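Local coordinates for protein Ika8 (Synthetic construct, PDB 6G6O) that has no assigned natural function but folds as a computationally designed, symmetrical eight-bladed beta-propeller of WD40-type repeats, at residues Val279-Ile282 and Leu283-Gln286. Numbering follows the deposited sequence.
Sequences VWDI and LTGQ
Near the end of strand 276-281, Trp280 lies beside the backbone of Gln286, as the chain turns back toward strand 287-292. CA of Trp280 approaches O of Gln286 at 3.4 Å in a CA-H...O contact, and the indole brings CD1 obliquely to O of Gly285 at 3.8 Å; its NE1 is weakly bonded to Glu252. Asp281 ties the reversal together from both backbone and side chain. Its N donates to O of Gln286 (3.1 Å, 159° at the hydrogen), while its O accepts a weak, bent bond from N of Gly285 (2.8 Å). With CG anti to the backbone N (chi1 177°), the carboxylate swings forward over the turn, where OD1 takes N of Leu283 at 2.7 Å and N of Thr284 at 3.1 Å. Both donors meet OD1 on its anti side, one from each face of the carboxylate plane. Replacing Asp281 with alanine removes OD1, and the two amides would probably lose their shared acceptor, leaving the turn freer to shift. Gly285, with a positive phi of 65°, lets the chain turn into the next strand. The arrangement is an Asx turn within a beta-hairpin loop, here joining the third and fourth strands of the four-stranded antiparallel propeller blade that begins with strand 258-264.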
loop_
_atom_site.group_PDB
_atom_site.type_symbol
_atom_site.label_atom_id
_atom_site.label_comp_id
_atom_site.label_asym_id
_atom_site.label_seq_id
_atom_site.Cartn_x
_atom_site.Cartn_y
_atom_site.Cartn_z
ATOM N N VAL A 279 -18.076 -3.671 -4.074
ATOM C CA VAL A 279 -17.384 -3.645 -5.358
ATOM C C VAL A 279 -18.247 -2.871 -6.343
ATOM O O VAL A 279 -19.398 -3.246 -6.588
ATOM C CB VAL A 279 -17.104 -5.061 -5.893
ATOM C CG1 VAL A 279 -16.538 -4.994 -7.298
ATOM C CG2 VAL A 279 -16.156 -5.806 -4.965
ATOM N N TRP A 280 -17.702 -1.796 -6.902
ATOM C CA TRP A 280 -18.398 -1.000 -7.899
ATOM C C TRP A 280 -17.665 -1.062 -9.229
ATOM O O TRP A 280 -16.495 -1.445 -9.304
ATOM C CB TRP A 280 -18.519 0.473 -7.487
ATOM C CG TRP A 280 -19.223 0.729 -6.201
ATOM C CD1 TRP A 280 -20.547 1.014 -6.033
ATOM C CD2 TRP A 280 -18.636 0.765 -4.898
ATOM N NE1 TRP A 280 -20.822 1.208 -4.704
ATOM C CE2 TRP A 280 -19.666 1.060 -3.985
ATOM C CE3 TRP A 280 -17.340 0.564 -4.415
ATOM C CZ2 TRP A 280 -19.440 1.163 -2.616
ATOM C CZ3 TRP A 280 -17.119 0.667 -3.057
ATOM C CH2 TRP A 280 -18.162 0.965 -2.173
ATOM N N ASP A 281 -18.374 -0.668 -10.280
ATOM C CA ASP A 281 -17.766 -0.341 -11.562
ATOM C C ASP A 281 -17.710 1.179 -11.654
ATOM O O ASP A 281 -18.746 1.847 -11.571
ATOM C CB ASP A 281 -18.558 -0.946 -12.723
ATOM C CG ASP A 281 -17.998 -0.563 -14.085
ATOM O OD1 ASP A 281 -18.050 0.628 -14.445
ATOM O OD2 ASP A 281 -17.500 -1.458 -14.799
ATOM N N ILE A 282 -16.500 1.721 -11.819
ATOM C CA ILE A 282 -16.308 3.166 -11.763
ATOM C C ILE A 282 -17.015 3.887 -12.904
ATOM O O ILE A 282 -17.242 5.100 -12.817
ATOM C CB ILE A 282 -14.805 3.500 -11.759
ATOM C CG1 ILE A 282 -14.547 4.810 -11.016
ATOM C CG2 ILE A 282 -14.266 3.598 -13.176
ATOM C CD1 ILE A 282 -13.091 5.198 -10.989
ATOM N N LEU A 283 -17.379 3.177 -13.969
ATOM C CA LEU A 283 -17.992 3.802 -15.132
ATOM C C LEU A 283 -19.502 3.946 -14.974
ATOM O O LEU A 283 -20.050 5.034 -15.180
ATOM C CB LEU A 283 -17.666 2.992 -16.389
ATOM C CG LEU A 283 -17.223 3.772 -17.621
ATOM C CD1 LEU A 283 -16.340 4.937 -17.211
ATOM C CD2 LEU A 283 -16.485 2.841 -18.563
ATOM N N THR A 284 -20.184 2.863 -14.610
ATOM C CA THR A 284 -21.627 2.889 -14.423
ATOM C C THR A 284 -22.038 3.230 -12.999
ATOM O O THR A 284 -23.228 3.452 -12.751
ATOM C CB THR A 284 -22.238 1.537 -14.812
ATOM O OG1 THR A 284 -21.691 0.505 -13.982
ATOM C CG2 THR A 284 -21.940 1.220 -16.269
ATOM N N GLY A 285 -21.091 3.282 -12.064
ATOM C CA GLY A 285 -21.410 3.501 -10.670
ATOM C C GLY A 285 -22.221 2.406 -10.020
ATOM O O GLY A 285 -22.627 2.562 -8.862
ATOM N N GLN A 286 -22.470 1.303 -10.722
ATOM C CA GLN A 286 -23.300 0.233 -10.193
ATOM C C GLN A 286 -22.501 -0.626 -9.224
ATOM O O GLN A 286 -21.382 -1.049 -9.530
ATOM C CB GLN A 286 -23.848 -0.632 -11.327
ATOM C CG GLN A 286 -24.635 -1.843 -10.848
ATOM C CD GLN A 286 -24.750 -2.920 -11.908
ATOM O OE1 GLN A 286 -23.751 -3.339 -12.494
ATOM N NE2 GLN A 286 -25.971 -3.377 -12.158
#